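Local coordinates for diketoreductase (Acinetobacter baylyi, PDB 4E12), which reduces dicarbonyl compounds with NADH and probably also interconverts (3S)-3-hydroxyacyl-CoA and 3-oxoacyl-CoA, a step of fatty acid beta-oxidation, at residues Q22-G27 / Q67-G72; Q81-A86 / T105-L110; K114-T119 / Y167-E172; V180-K185 / G190-S195; D202-L207 / K230-I235. One frame throughout, in Å; residues are numbered along the deposited sequence.

Interaction 1: residues Q22-G27 / Q67-G72; sequences QTAFHG and QKALGG
Ala24 and Phe25, at the end of helix 14-25, share a single methyl group across the gap: CB of Ala69 on helix 65-72. Ala24 comes first, its own methyl turned to the partner helix, with its CB 4.4 Å from Ala69 CB. Phe25 brings mainly its backbone. Phe25 CA lies 3.6 Å from Ala69 CB, and with only a methyl to accommodate, the backbones draw in until the CA atoms of Phe25 and Ala69 are 5.0 Å apart. With CG anti to the backbone N (chi1 179°), the ring turns its edge to Ala69 CB, which lies near the ring plane. One residue later the helix ends. His26 folds its imidazole back over the last turn, and ND1 donates a fairly straight bond (161°) to Gln22 O, 3.0 Å away, with that oxygen in the ring plane. Gly27 follows at a positive phi of 104°, and its N bonds to Ala24 O.

Thr12 in the glycine-rich loop of the Rossmann domain and Val14 and Leu15 at the start of this helix bind NAD; this contact is at the helix's far end. Ala24 also leans on Val30 of strand 29-33, the Phe25 ring packs edge-to-face with Tyr54, and Leu70 rests on Phe47 and Glu48 of helix 37-57.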
# COMPACT_ATOMS: atom_id res chain seq x y z
N GLN A 22 0.99 -28.01 6.54
CA GLN A 22 -0.37 -27.50 6.48
C GLN A 22 -1.30 -28.54 5.85
O GLN A 22 -2.43 -28.77 6.31
CB GLN A 22 -0.40 -26.20 5.66
CG GLN A 22 -1.77 -25.50 5.62
CD GLN A 22 -2.19 -24.86 6.94
OE1 GLN A 22 -1.45 -24.88 7.93
NE2 GLN A 22 -3.39 -24.29 6.96
N THR A 23 -0.84 -29.18 4.78
CA THR A 23 -1.67 -30.13 4.06
C THR A 23 -1.90 -31.40 4.89
O THR A 23 -3.02 -31.91 4.97
CB THR A 23 -1.06 -30.44 2.67
OG1 THR A 23 -1.10 -29.26 1.87
CG2 THR A 23 -1.84 -31.53 1.96
N ALA A 24 -0.84 -31.88 5.53
CA ALA A 24 -0.94 -33.01 6.45
C ALA A 24 -1.85 -32.67 7.64
O ALA A 24 -2.75 -33.45 7.97
CB ALA A 24 0.45 -33.42 6.93
N PHE A 25 -1.65 -31.50 8.25
CA PHE A 25 -2.45 -31.08 9.41
C PHE A 25 -3.96 -31.10 9.12
O PHE A 25 -4.78 -31.30 10.02
CB PHE A 25 -2.02 -29.68 9.87
CG PHE A 25 -2.80 -29.15 11.04
CD1 PHE A 25 -2.82 -29.83 12.26
CD2 PHE A 25 -3.52 -27.96 10.93
CE1 PHE A 25 -3.55 -29.33 13.35
CE2 PHE A 25 -4.25 -27.47 12.01
CZ PHE A 25 -4.26 -28.15 13.21
N HIS A 26 -4.32 -30.90 7.86
CA HIS A 26 -5.73 -30.85 7.47
C HIS A 26 -6.28 -32.15 6.91
O HIS A 26 -7.33 -32.14 6.25
CB HIS A 26 -6.01 -29.72 6.50
CG HIS A 26 -6.11 -28.38 7.14
ND1 HIS A 26 -5.00 -27.60 7.41
CD2 HIS A 26 -7.18 -27.68 7.59
CE1 HIS A 26 -5.39 -26.47 7.98
NE2 HIS A 26 -6.71 -26.50 8.10
N GLY A 27 -5.59 -33.27 7.14
CA GLY A 27 -6.20 -34.56 6.90
C GLY A 27 -5.79 -35.29 5.65
O GLY A 27 -6.16 -36.45 5.47
N GLN A 67 1.30 -33.38 16.30
CA GLN A 67 2.13 -34.59 16.22
C GLN A 67 1.49 -35.72 15.43
O GLN A 67 2.19 -36.46 14.73
CB GLN A 67 2.56 -35.09 17.61
CG GLN A 67 3.87 -34.48 18.12
CD GLN A 67 3.81 -32.99 18.31
OE1 GLN A 67 2.74 -32.38 18.24
NE2 GLN A 67 4.97 -32.38 18.53
N LYS A 68 0.18 -35.89 15.52
CA LYS A 68 -0.46 -36.91 14.70
C LYS A 68 -0.20 -36.57 13.23
O LYS A 68 0.15 -37.44 12.42
CB LYS A 68 -1.96 -36.99 14.99
CG LYS A 68 -2.69 -38.14 14.29
CD LYS A 68 -4.15 -38.21 14.74
CE LYS A 68 -4.89 -39.38 14.09
NZ LYS A 68 -4.95 -39.27 12.61
N ALA A 69 -0.34 -35.30 12.87
CA ALA A 69 -0.09 -34.92 11.48
C ALA A 69 1.37 -35.21 11.14
O ALA A 69 1.68 -35.77 10.09
CB ALA A 69 -0.41 -33.45 11.27
N LEU A 70 2.27 -34.84 12.05
CA LEU A 70 3.70 -35.05 11.86
C LEU A 70 4.02 -36.53 11.60
O LEU A 70 4.73 -36.89 10.65
CB LEU A 70 4.43 -34.59 13.12
CG LEU A 70 5.90 -34.95 13.30
CD1 LEU A 70 6.73 -34.32 12.19
CD2 LEU A 70 6.37 -34.47 14.67
N GLY A 71 3.48 -37.39 12.45
CA GLY A 71 3.78 -38.80 12.36
C GLY A 71 3.20 -39.47 11.14
O GLY A 71 3.67 -40.55 10.75
N GLY A 72 2.20 -38.85 10.53
CA GLY A 72 1.57 -39.44 9.35
C GLY A 72 2.23 -39.11 8.02
O GLY A 72 1.86 -39.70 7.00

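Interaction 2: residues Q81-A86 / T105-L110; sequences QAVKDA and TKLGEL
Val83 reaches across to Leu107 and Leu110 with one methyl for each. From its CB, which faces helix 97-110, the side chain forks. CG1 is anti to the carbonyl carbon (chi1 -58°) and goes to Leu107, where it meets the methyl CD1 at 3.6 Å. CG2, set between the backbone N and the carbonyl carbon, takes the other direction and settles against the main chain of Leu110: it is 4.0 Å from Leu110 O, the same from the carbonyl carbon, and 4.1 Å from Leu110 CB. Leu107 has to lean in for its share. Its CB does not aim at Val83, but with CG anti to the backbone N (chi1 -170°) the branch ends much nearer, and the two side chains meet at a slant.

Val83 is the residue at which helix 79-82 gives way to a type I turn, Val83 to Ala86, leading into strand 88-91. Helix 97-110 is the crossover from that strand to the parallel strand 116-119, a beta-alpha-beta unit of the Rossmann domain. The contact therefore joins the end of the crossover helix to the entrance of its first strand. The same residues reach the sheet: Val83 also touches Thr8 and Val89, and Leu107 touches Leu10 and Val89, while Leu110 leans on Leu79 and Ala80.

The side chains meet through methyl and methylene groups alone, and the Leu110 carbonyl is touched only by a methyl, so the attachment, largely buried, depends on shape and the exclusion of water rather than on directional bonds.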
# COMPACT_ATOMS: atom_id res chain seq x y z
N GLN A 81 8.29 -43.41 -6.89
CA GLN A 81 7.55 -43.93 -5.74
C GLN A 81 6.80 -42.81 -5.03
O GLN A 81 5.69 -43.02 -4.54
CB GLN A 81 8.51 -44.61 -4.75
CG GLN A 81 9.18 -45.86 -5.32
CD GLN A 81 8.17 -46.92 -5.71
OE1 GLN A 81 7.20 -47.16 -4.98
NE2 GLN A 81 8.37 -47.56 -6.86
N ALA A 82 7.41 -41.62 -4.97
CA ALA A 82 6.80 -40.48 -4.28
C ALA A 82 5.47 -40.05 -4.91
O ALA A 82 4.59 -39.54 -4.22
CB ALA A 82 7.76 -39.31 -4.26
N VAL A 83 5.33 -40.23 -6.22
CA VAL A 83 4.14 -39.72 -6.89
C VAL A 83 3.26 -40.80 -7.50
O VAL A 83 2.37 -40.50 -8.31
CB VAL A 83 4.51 -38.74 -8.01
CG1 VAL A 83 5.34 -37.58 -7.47
CG2 VAL A 83 5.26 -39.47 -9.12
N LYS A 84 3.48 -42.06 -7.13
CA LYS A 84 2.83 -43.17 -7.82
C LYS A 84 1.31 -43.14 -7.76
O LYS A 84 0.64 -43.57 -8.70
CB LYS A 84 3.36 -44.52 -7.33
CG LYS A 84 3.09 -44.82 -5.87
CD LYS A 84 3.70 -46.16 -5.47
CE LYS A 84 3.50 -46.47 -4.00
NZ LYS A 84 4.17 -47.75 -3.60
N ASP A 85 0.76 -42.64 -6.66
CA ASP A 85 -0.69 -42.60 -6.51
C ASP A 85 -1.12 -41.19 -6.12
O ASP A 85 -2.15 -41.00 -5.47
CB ASP A 85 -1.14 -43.60 -5.43
CG ASP A 85 -2.66 -43.82 -5.43
OD1 ASP A 85 -3.31 -43.57 -6.47
OD2 ASP A 85 -3.20 -44.25 -4.39
N ALA A 86 -0.33 -40.20 -6.52
CA ALA A 86 -0.59 -38.80 -6.17
C ALA A 86 -1.81 -38.24 -6.91
O ALA A 86 -1.96 -38.45 -8.11
CB ALA A 86 0.65 -37.95 -6.45
N THR A 105 9.73 -32.79 -16.49
CA THR A 105 9.80 -33.78 -17.56
C THR A 105 9.67 -35.19 -17.01
O THR A 105 8.94 -36.02 -17.57
CB THR A 105 11.06 -33.63 -18.39
OG1 THR A 105 11.04 -32.33 -19.00
CG2 THR A 105 11.12 -34.68 -19.48
N LYS A 106 10.36 -35.44 -15.91
CA LYS A 106 10.28 -36.72 -15.23
C LYS A 106 8.90 -36.90 -14.63
O LYS A 106 8.25 -37.93 -14.84
CB LYS A 106 11.32 -36.77 -14.12
CG LYS A 106 12.73 -36.56 -14.60
CD LYS A 106 13.68 -36.38 -13.45
CE LYS A 106 15.07 -36.05 -13.94
NZ LYS A 106 15.98 -35.81 -12.79
N LEU A 107 8.46 -35.88 -13.90
CA LEU A 107 7.20 -35.93 -13.18
C LEU A 107 6.07 -36.28 -14.15
O LEU A 107 5.22 -37.12 -13.87
CB LEU A 107 6.92 -34.58 -12.49
CG LEU A 107 5.77 -34.49 -11.49
CD1 LEU A 107 6.05 -35.36 -10.26
CD2 LEU A 107 5.57 -33.03 -11.08
N GLY A 108 6.07 -35.62 -15.31
CA GLY A 108 5.05 -35.89 -16.29
C GLY A 108 5.01 -37.34 -16.72
O GLY A 108 3.95 -37.87 -17.06
N GLU A 109 6.18 -37.98 -16.70
CA GLU A 109 6.32 -39.39 -17.07
C GLU A 109 5.92 -40.30 -15.92
O GLU A 109 5.21 -41.29 -16.11
CB GLU A 109 7.76 -39.70 -17.48
CG GLU A 109 8.28 -38.89 -18.66
CD GLU A 109 9.74 -39.18 -18.98
OE1 GLU A 109 10.41 -39.85 -18.17
OE2 GLU A 109 10.21 -38.72 -20.04
N LEU A 110 6.39 -39.96 -14.72
CA LEU A 110 6.25 -40.82 -13.56
C LEU A 110 4.87 -40.78 -12.90
O LEU A 110 4.45 -41.74 -12.26
CB LEU A 110 7.33 -40.47 -12.54
CG LEU A 110 8.75 -40.54 -13.08
CD1 LEU A 110 9.75 -40.14 -12.01
CD2 LEU A 110 9.05 -41.94 -13.59

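Interaction 3: residues K114-T119 / Y167-E172; sequences KTIFAT and YQQVVE
Ile116 meets Val170 and Gln169 in a buried strand-against-helix contact, where helix 164-176 lies over strand 116-119 in the interior of the NAD-binding domain. Ile116 sends its two branches to different partners. CG2, anti to the backbone N (chi1 -61°, measured to CG1), lies 3.9 Å from Val170 CG2, the two side chains running past each other in opposite senses. The longer branch stretches out to CD1 and ends 3.6 Å from Gln169 OE1, crossing the glutamine's extended chain at a slant. That approach is plain van der Waals contact; the amide's NE2 is hydrogen-bonded to Glu165 OE2.

In the Rossmann-type sheet the strand is covered on both surfaces. Phe117, the next residue, turns to the other side and packs on Leu107 of helix 97-110, while Ile116 and, at longer range, Ala118 face helix 164-176. This helix links strand 153-158 to the parallel strand 180-183, yet it reaches back far enough to touch the sheet's middle. Val170 also rests on Leu142 of strand 139-144, and on another side of the helix Val171 packs against Pro181 and Glu183 of strand 180-183.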
# COMPACT_ATOMS: atom_id res chain seq x y z
N LYS A 114 -3.92 -39.08 -13.68
CA LYS A 114 -4.88 -38.32 -12.88
C LYS A 114 -4.26 -37.10 -12.20
O LYS A 114 -4.97 -36.17 -11.81
CB LYS A 114 -5.49 -39.20 -11.80
CG LYS A 114 -4.47 -39.77 -10.84
CD LYS A 114 -5.15 -40.36 -9.61
CE LYS A 114 -4.11 -40.89 -8.64
NZ LYS A 114 -4.74 -41.47 -7.42
N THR A 115 -2.94 -37.12 -12.05
CA THR A 115 -2.22 -36.17 -11.19
C THR A 115 -2.25 -34.72 -11.65
O THR A 115 -1.85 -34.38 -12.77
CB THR A 115 -0.76 -36.63 -10.93
OG1 THR A 115 -0.78 -37.93 -10.32
CG2 THR A 115 -0.05 -35.66 -9.98
N ILE A 116 -2.72 -33.85 -10.75
CA ILE A 116 -2.64 -32.41 -10.98
C ILE A 116 -1.28 -31.91 -10.54
O ILE A 116 -0.78 -32.31 -9.48
CB ILE A 116 -3.72 -31.68 -10.18
CG1 ILE A 116 -5.10 -32.16 -10.63
CG2 ILE A 116 -3.55 -30.16 -10.31
CD1 ILE A 116 -6.26 -31.65 -9.81
N PHE A 117 -0.66 -31.06 -11.35
CA PHE A 117 0.63 -30.46 -10.99
C PHE A 117 0.42 -29.00 -10.61
O PHE A 117 -0.16 -28.22 -11.37
CB PHE A 117 1.62 -30.49 -12.16
CG PHE A 117 2.03 -31.87 -12.61
CD1 PHE A 117 1.77 -32.99 -11.84
CD2 PHE A 117 2.68 -32.03 -13.83
CE1 PHE A 117 2.16 -34.27 -12.27
CE2 PHE A 117 3.08 -33.30 -14.27
CZ PHE A 117 2.82 -34.41 -13.49
N ALA A 118 0.93 -28.60 -9.45
CA ALA A 118 0.88 -27.18 -9.10
C ALA A 118 2.27 -26.68 -8.71
O ALA A 118 2.96 -27.29 -7.89
CB ALA A 118 -0.12 -26.97 -7.97
N THR A 119 2.69 -25.57 -9.31
CA THR A 119 3.97 -24.93 -8.98
C THR A 119 3.77 -23.82 -7.94
O THR A 119 2.77 -23.10 -7.99
CB THR A 119 4.62 -24.32 -10.26
OG1 THR A 119 5.84 -23.66 -9.91
CG2 THR A 119 3.68 -23.34 -10.95
N TYR A 167 -8.73 -26.37 -12.18
CA TYR A 167 -8.60 -25.10 -11.47
C TYR A 167 -9.54 -25.09 -10.26
O TYR A 167 -9.11 -24.78 -9.15
CB TYR A 167 -8.93 -23.95 -12.41
CG TYR A 167 -8.70 -22.56 -11.85
CD1 TYR A 167 -7.62 -21.79 -12.29
CD2 TYR A 167 -9.56 -22.01 -10.90
CE1 TYR A 167 -7.40 -20.50 -11.79
CE2 TYR A 167 -9.34 -20.71 -10.39
CZ TYR A 167 -8.26 -19.97 -10.84
OH TYR A 167 -8.04 -18.70 -10.35
N GLN A 168 -10.81 -25.43 -10.46
CA GLN A 168 -11.75 -25.41 -9.35
C GLN A 168 -11.41 -26.45 -8.29
O GLN A 168 -11.61 -26.22 -7.10
CB GLN A 168 -13.19 -25.58 -9.82
CG GLN A 168 -14.20 -25.50 -8.69
CD GLN A 168 -14.32 -24.10 -8.08
OE1 GLN A 168 -13.82 -23.11 -8.63
NE2 GLN A 168 -14.98 -24.01 -6.93
N GLN A 169 -10.89 -27.61 -8.70
CA GLN A 169 -10.49 -28.61 -7.72
C GLN A 169 -9.35 -28.08 -6.85
O GLN A 169 -9.35 -28.30 -5.64
CB GLN A 169 -10.10 -29.94 -8.38
CG GLN A 169 -11.21 -30.55 -9.21
CD GLN A 169 -10.83 -31.89 -9.81
OE1 GLN A 169 -9.79 -32.46 -9.48
NE2 GLN A 169 -11.68 -32.40 -10.70
N VAL A 170 -8.38 -27.39 -7.46
CA VAL A 170 -7.30 -26.80 -6.69
C VAL A 170 -7.85 -25.71 -5.75
O VAL A 170 -7.42 -25.59 -4.60
CB VAL A 170 -6.18 -26.23 -7.60
CG1 VAL A 170 -5.15 -25.47 -6.78
CG2 VAL A 170 -5.48 -27.37 -8.33
N VAL A 171 -8.79 -24.91 -6.24
CA VAL A 171 -9.42 -23.92 -5.39
C VAL A 171 -10.07 -24.59 -4.20
O VAL A 171 -9.93 -24.12 -3.07
CB VAL A 171 -10.48 -23.06 -6.13
CG1 VAL A 171 -11.24 -22.21 -5.13
CG2 VAL A 171 -9.78 -22.15 -7.13
N GLU A 172 -10.76 -25.70 -4.42
CA GLU A 172 -11.41 -26.38 -3.31
C GLU A 172 -10.38 -27.04 -2.40
O GLU A 172 -10.54 -27.07 -1.18
CB GLU A 172 -12.46 -27.37 -3.83
CG GLU A 172 -13.65 -26.65 -4.48
CD GLU A 172 -14.62 -27.57 -5.18
OE1 GLU A 172 -14.30 -28.78 -5.30
OE2 GLU A 172 -15.68 -27.08 -5.63

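Interaction 4: residues V180-K185 / G190-S195; sequences VPIELK and GYVLNS
Tyr191 offers Leu184 its backbone and CB, while its ring stacks on the imidazole of His143, a residue predicted to be important for catalysis. Leu184 CD2 approaches the ring obliquely; its closer neighbours are Tyr191 CA at 3.7 Å and Tyr191 CB at 4.2 Å. At the ring's far end the hydroxyl bonds to Ser121 O. The other flat group in play is the Tyr191 carbonyl, whose oxygen takes a 2.7 Å bond from Ser195 OG, the donor standing 36° out of the carbonyl plane. This ties the residue to the first turn of helix 193-209.

Strand 180-183 is the last of the NAD-binding domain's sheet, and the helix that starts here opens the all-helical C-terminal domain, so the contact spans the junction between the two.

Val192 supplies most of the remaining contact. Its CG2 is anti to the carbonyl carbon and pushes into the leucine fork, 3.7 Å from Leu184 CG and 3.8 Å from Leu184 CD1. Ile182, two residues back along strand 180-183, crosses it at about a right angle with its CG2 4.2 Å from Val192 CG2. Glu155, on the neighbouring strand, accepts from both Val192 N and Leu193 N at the helix start. Thr221 of the second subunit also packs against Ile182, Val192 and Leu193.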
# COMPACT_ATOMS: atom_id res chain seq x y z
N VAL A 180 -7.14 -19.10 2.15
CA VAL A 180 -8.10 -18.27 1.44
C VAL A 180 -7.67 -18.28 -0.01
O VAL A 180 -6.61 -17.74 -0.34
CB VAL A 180 -8.05 -16.82 1.94
CG1 VAL A 180 -8.95 -15.94 1.08
CG2 VAL A 180 -8.47 -16.76 3.40
N PRO A 181 -8.46 -18.90 -0.90
CA PRO A 181 -8.08 -18.95 -2.31
C PRO A 181 -8.19 -17.57 -2.94
O PRO A 181 -9.21 -16.90 -2.83
CB PRO A 181 -9.15 -19.85 -2.94
CG PRO A 181 -9.66 -20.64 -1.81
CD PRO A 181 -9.64 -19.73 -0.64
N ILE A 182 -7.11 -17.15 -3.57
CA ILE A 182 -7.10 -15.89 -4.28
C ILE A 182 -7.11 -16.28 -5.73
O ILE A 182 -6.12 -16.82 -6.24
CB ILE A 182 -5.83 -15.09 -3.94
CG1 ILE A 182 -5.80 -14.78 -2.44
CG2 ILE A 182 -5.72 -13.83 -4.80
CD1 ILE A 182 -7.00 -14.02 -1.97
N GLU A 183 -8.25 -16.07 -6.39
CA GLU A 183 -8.43 -16.62 -7.74
C GLU A 183 -8.03 -15.64 -8.84
O GLU A 183 -8.70 -14.62 -9.06
CB GLU A 183 -9.86 -17.13 -7.92
CG GLU A 183 -10.23 -18.25 -6.94
CD GLU A 183 -11.68 -18.75 -7.08
OE1 GLU A 183 -12.12 -19.04 -8.21
OE2 GLU A 183 -12.37 -18.85 -6.05
N LEU A 184 -6.92 -15.93 -9.52
CA LEU A 184 -6.54 -15.14 -10.68
C LEU A 184 -7.12 -15.75 -11.93
O LEU A 184 -7.27 -16.97 -12.02
CB LEU A 184 -5.02 -14.99 -10.82
CG LEU A 184 -4.27 -14.17 -9.77
CD1 LEU A 184 -4.18 -14.91 -8.44
CD2 LEU A 184 -2.88 -13.92 -10.33
N LYS A 185 -7.45 -14.89 -12.90
CA LYS A 185 -8.19 -15.28 -14.09
C LYS A 185 -7.28 -15.41 -15.30
O LYS A 185 -7.63 -16.04 -16.30
CB LYS A 185 -9.34 -14.29 -14.34
CG LYS A 185 -10.37 -14.28 -13.21
CD LYS A 185 -11.38 -13.15 -13.32
CE LYS A 185 -12.36 -13.20 -12.14
NZ LYS A 185 -13.34 -12.08 -12.15
N GLY A 190 4.20 -12.15 -10.48
CA GLY A 190 3.98 -11.61 -9.14
C GLY A 190 2.56 -11.82 -8.64
O GLY A 190 2.20 -11.32 -7.57
N TYR A 191 1.75 -12.57 -9.38
CA TYR A 191 0.38 -12.85 -8.95
C TYR A 191 -0.31 -11.53 -8.57
O TYR A 191 -0.12 -10.51 -9.25
CB TYR A 191 0.38 -13.85 -7.76
CG TYR A 191 1.12 -15.15 -8.07
CD1 TYR A 191 0.44 -16.27 -8.51
CD2 TYR A 191 2.50 -15.24 -7.92
CE1 TYR A 191 1.11 -17.48 -8.80
CE2 TYR A 191 3.19 -16.44 -8.22
CZ TYR A 191 2.48 -17.55 -8.65
OH TYR A 191 3.14 -18.73 -8.94
N VAL A 192 -1.06 -11.55 -7.48
CA VAL A 192 -1.74 -10.36 -6.97
C VAL A 192 -0.94 -9.65 -5.87
O VAL A 192 -0.63 -8.47 -6.00
CB VAL A 192 -3.17 -10.69 -6.44
CG1 VAL A 192 -3.78 -9.45 -5.80
CG2 VAL A 192 -4.07 -11.16 -7.58
N LEU A 193 -0.61 -10.35 -4.79
CA LEU A 193 0.00 -9.67 -3.65
C LEU A 193 1.30 -8.93 -3.99
O LEU A 193 1.46 -7.75 -3.66
CB LEU A 193 0.25 -10.64 -2.50
CG LEU A 193 0.94 -10.00 -1.31
CD1 LEU A 193 0.15 -8.80 -0.77
CD2 LEU A 193 1.15 -11.06 -0.25
N ASN A 194 2.25 -9.64 -4.59
CA ASN A 194 3.52 -9.03 -4.96
C ASN A 194 3.30 -7.91 -5.98
O ASN A 194 4.03 -6.91 -5.98
CB ASN A 194 4.48 -10.08 -5.50
CG ASN A 194 4.84 -11.12 -4.45
OD1 ASN A 194 4.81 -10.83 -3.25
ND2 ASN A 194 5.18 -12.33 -4.90
N SER A 195 2.30 -8.07 -6.84
CA SER A 195 2.02 -7.02 -7.81
C SER A 195 1.57 -5.76 -7.14
O SER A 195 1.83 -4.67 -7.65
CB SER A 195 0.97 -7.48 -8.84
OG SER A 195 1.54 -8.48 -9.66

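Interaction 5: residues D202-L207 / K230-I235; sequences DAAAEL and KGPFEI
Ala204 lies against two consecutive residues, Pro232 and Phe233, at the start of helix 232-239. Its methyl is pressed hard onto the proline: Ala204 CB is 3.3 Å from Pro232 CB, tighter than usual carbon contact, with Pro232 CG at 3.7 Å from the same methyl. The phenyl ring reaches past it to the backbone. Phe233 CE2 touches Ala204 CB at 3.8 Å, and Phe233 CZ comes within 3.4 Å of Ala204 O, which sits at the ring edge near its plane.

The next shell fixes these groups. The Phe233 ring packs edge-to-face with Phe280. Gly231 is the N-cap of the helix; its N donates a nearly straight bond (167°) to Glu234 OE1, 2.7 Å away, from above the carboxylate plane. That is one half of a capping box. Asp219 probably does part of the work of the missing N-cap side chain, OD1 taking Phe233 N and OD2 a weak bond from Glu234 N. Glu234 OE1 is also salt-bridged to Arg223.

Farther out, Leu196 of the second subunit packs on Ala204 and Leu207, so the contact borders the dimer interface of the all-helical C-terminal domain.

Chemically the join is apolar, with the small Ala204 letting Pro232 come close; the closest polar touch, a ring-edge carbon beside the Ala204 carbonyl, is probably mildly favourable, since aromatic edges carry slight positive charge.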
# COMPACT_ATOMS: atom_id res chain seq x y z
N ASP A 202 8.74 0.02 -3.63
CA ASP A 202 9.59 0.78 -4.56
C ASP A 202 9.40 2.28 -4.39
O ASP A 202 10.36 3.05 -4.47
CB ASP A 202 9.29 0.44 -6.02
CG ASP A 202 9.79 -0.93 -6.42
OD1 ASP A 202 10.49 -1.58 -5.61
OD2 ASP A 202 9.48 -1.36 -7.55
N ALA A 203 8.15 2.70 -4.17
CA ALA A 203 7.87 4.12 -3.96
C ALA A 203 8.51 4.62 -2.67
O ALA A 203 9.08 5.71 -2.63
CB ALA A 203 6.37 4.37 -3.93
N ALA A 204 8.38 3.86 -1.59
CA ALA A 204 8.98 4.27 -0.31
C ALA A 204 10.51 4.36 -0.43
O ALA A 204 11.15 5.29 0.08
CB ALA A 204 8.59 3.27 0.78
N ALA A 205 11.09 3.36 -1.09
CA ALA A 205 12.54 3.30 -1.21
C ALA A 205 13.08 4.50 -1.99
O ALA A 205 14.10 5.08 -1.61
CB ALA A 205 12.96 1.99 -1.86
N GLU A 206 12.39 4.87 -3.07
CA GLU A 206 12.75 6.07 -3.83
C GLU A 206 12.72 7.33 -2.96
O GLU A 206 13.64 8.14 -3.01
CB GLU A 206 11.82 6.25 -5.03
CG GLU A 206 12.09 7.51 -5.86
CD GLU A 206 11.57 8.80 -5.20
OE1 GLU A 206 12.16 9.87 -5.43
OE2 GLU A 206 10.55 8.75 -4.48
N LEU A 207 11.66 7.50 -2.18
CA LEU A 207 11.61 8.64 -1.25
C LEU A 207 12.79 8.61 -0.29
O LEU A 207 13.34 9.66 0.06
CB LEU A 207 10.34 8.60 -0.40
CG LEU A 207 8.99 8.71 -1.10
CD1 LEU A 207 7.88 8.53 -0.05
CD2 LEU A 207 8.90 10.07 -1.78
N LYS A 230 1.25 -1.09 9.56
CA LYS A 230 2.70 -1.00 9.41
C LYS A 230 3.01 -0.27 8.11
O LYS A 230 2.35 -0.48 7.09
CB LYS A 230 3.34 -2.38 9.39
CG LYS A 230 3.13 -3.19 10.68
CD LYS A 230 3.70 -4.58 10.56
CE LYS A 230 3.42 -5.38 11.83
NZ LYS A 230 3.94 -4.65 13.02
N GLY A 231 4.02 0.60 8.14
CA GLY A 231 4.43 1.28 6.93
C GLY A 231 5.46 0.50 6.12
O GLY A 231 5.96 -0.54 6.57
N PRO A 232 5.80 0.97 4.91
CA PRO A 232 6.77 0.28 4.06
C PRO A 232 8.05 -0.21 4.72
O PRO A 232 8.53 -1.30 4.40
CB PRO A 232 7.05 1.29 2.94
CG PRO A 232 5.78 2.10 2.87
CD PRO A 232 5.33 2.23 4.31
N PHE A 233 8.62 0.57 5.62
CA PHE A 233 9.91 0.16 6.16
C PHE A 233 9.77 -0.89 7.25
O PHE A 233 10.61 -1.79 7.38
CB PHE A 233 10.78 1.38 6.51
CG PHE A 233 11.16 2.18 5.29
CD1 PHE A 233 12.27 1.81 4.53
CD2 PHE A 233 10.41 3.28 4.89
CE1 PHE A 233 12.63 2.53 3.39
CE2 PHE A 233 10.77 4.01 3.75
CZ PHE A 233 11.87 3.63 3.01
N GLU A 234 8.67 -0.81 7.99
CA GLU A 234 8.34 -1.88 8.92
C GLU A 234 8.15 -3.16 8.13
O GLU A 234 8.59 -4.23 8.54
CB GLU A 234 7.07 -1.52 9.67
CG GLU A 234 7.16 -0.25 10.44
CD GLU A 234 5.88 0.05 11.16
OE1 GLU A 234 5.07 0.81 10.61
OE2 GLU A 234 5.69 -0.51 12.26
N ILE A 235 7.48 -3.04 6.98
CA ILE A 235 7.28 -4.17 6.06
C ILE A 235 8.61 -4.68 5.52
O ILE A 235 8.80 -5.90 5.48
CB ILE A 235 6.31 -3.81 4.90
CG1 ILE A 235 4.92 -3.49 5.46
CG2 ILE A 235 6.28 -4.93 3.86
CD1 ILE A 235 3.88 -3.09 4.41

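Overall arrangement
Taken from the N terminus, the five contacts close loops one after another; none encloses or crosses another. Interaction 1 closes the first, bringing helix 65-72 back to the end of helix 14-25. Interaction 2 closes a short one around strand 88-91 and leads directly into interaction 3, which it touches through the Asp85-Lys114 salt bridge. Interaction 3 closes the longest loop, from the sheet's middle to helix 164-176, and touches interaction 4 where Tyr167 OH bonds to Leu184 O. Interaction 4 closes the shortest loop, four residues, across the two domains; interaction 5, farther along the same helix, 193-209, closes one through helix 215-226 within the C-terminal domain, and both adjoin the second subunit.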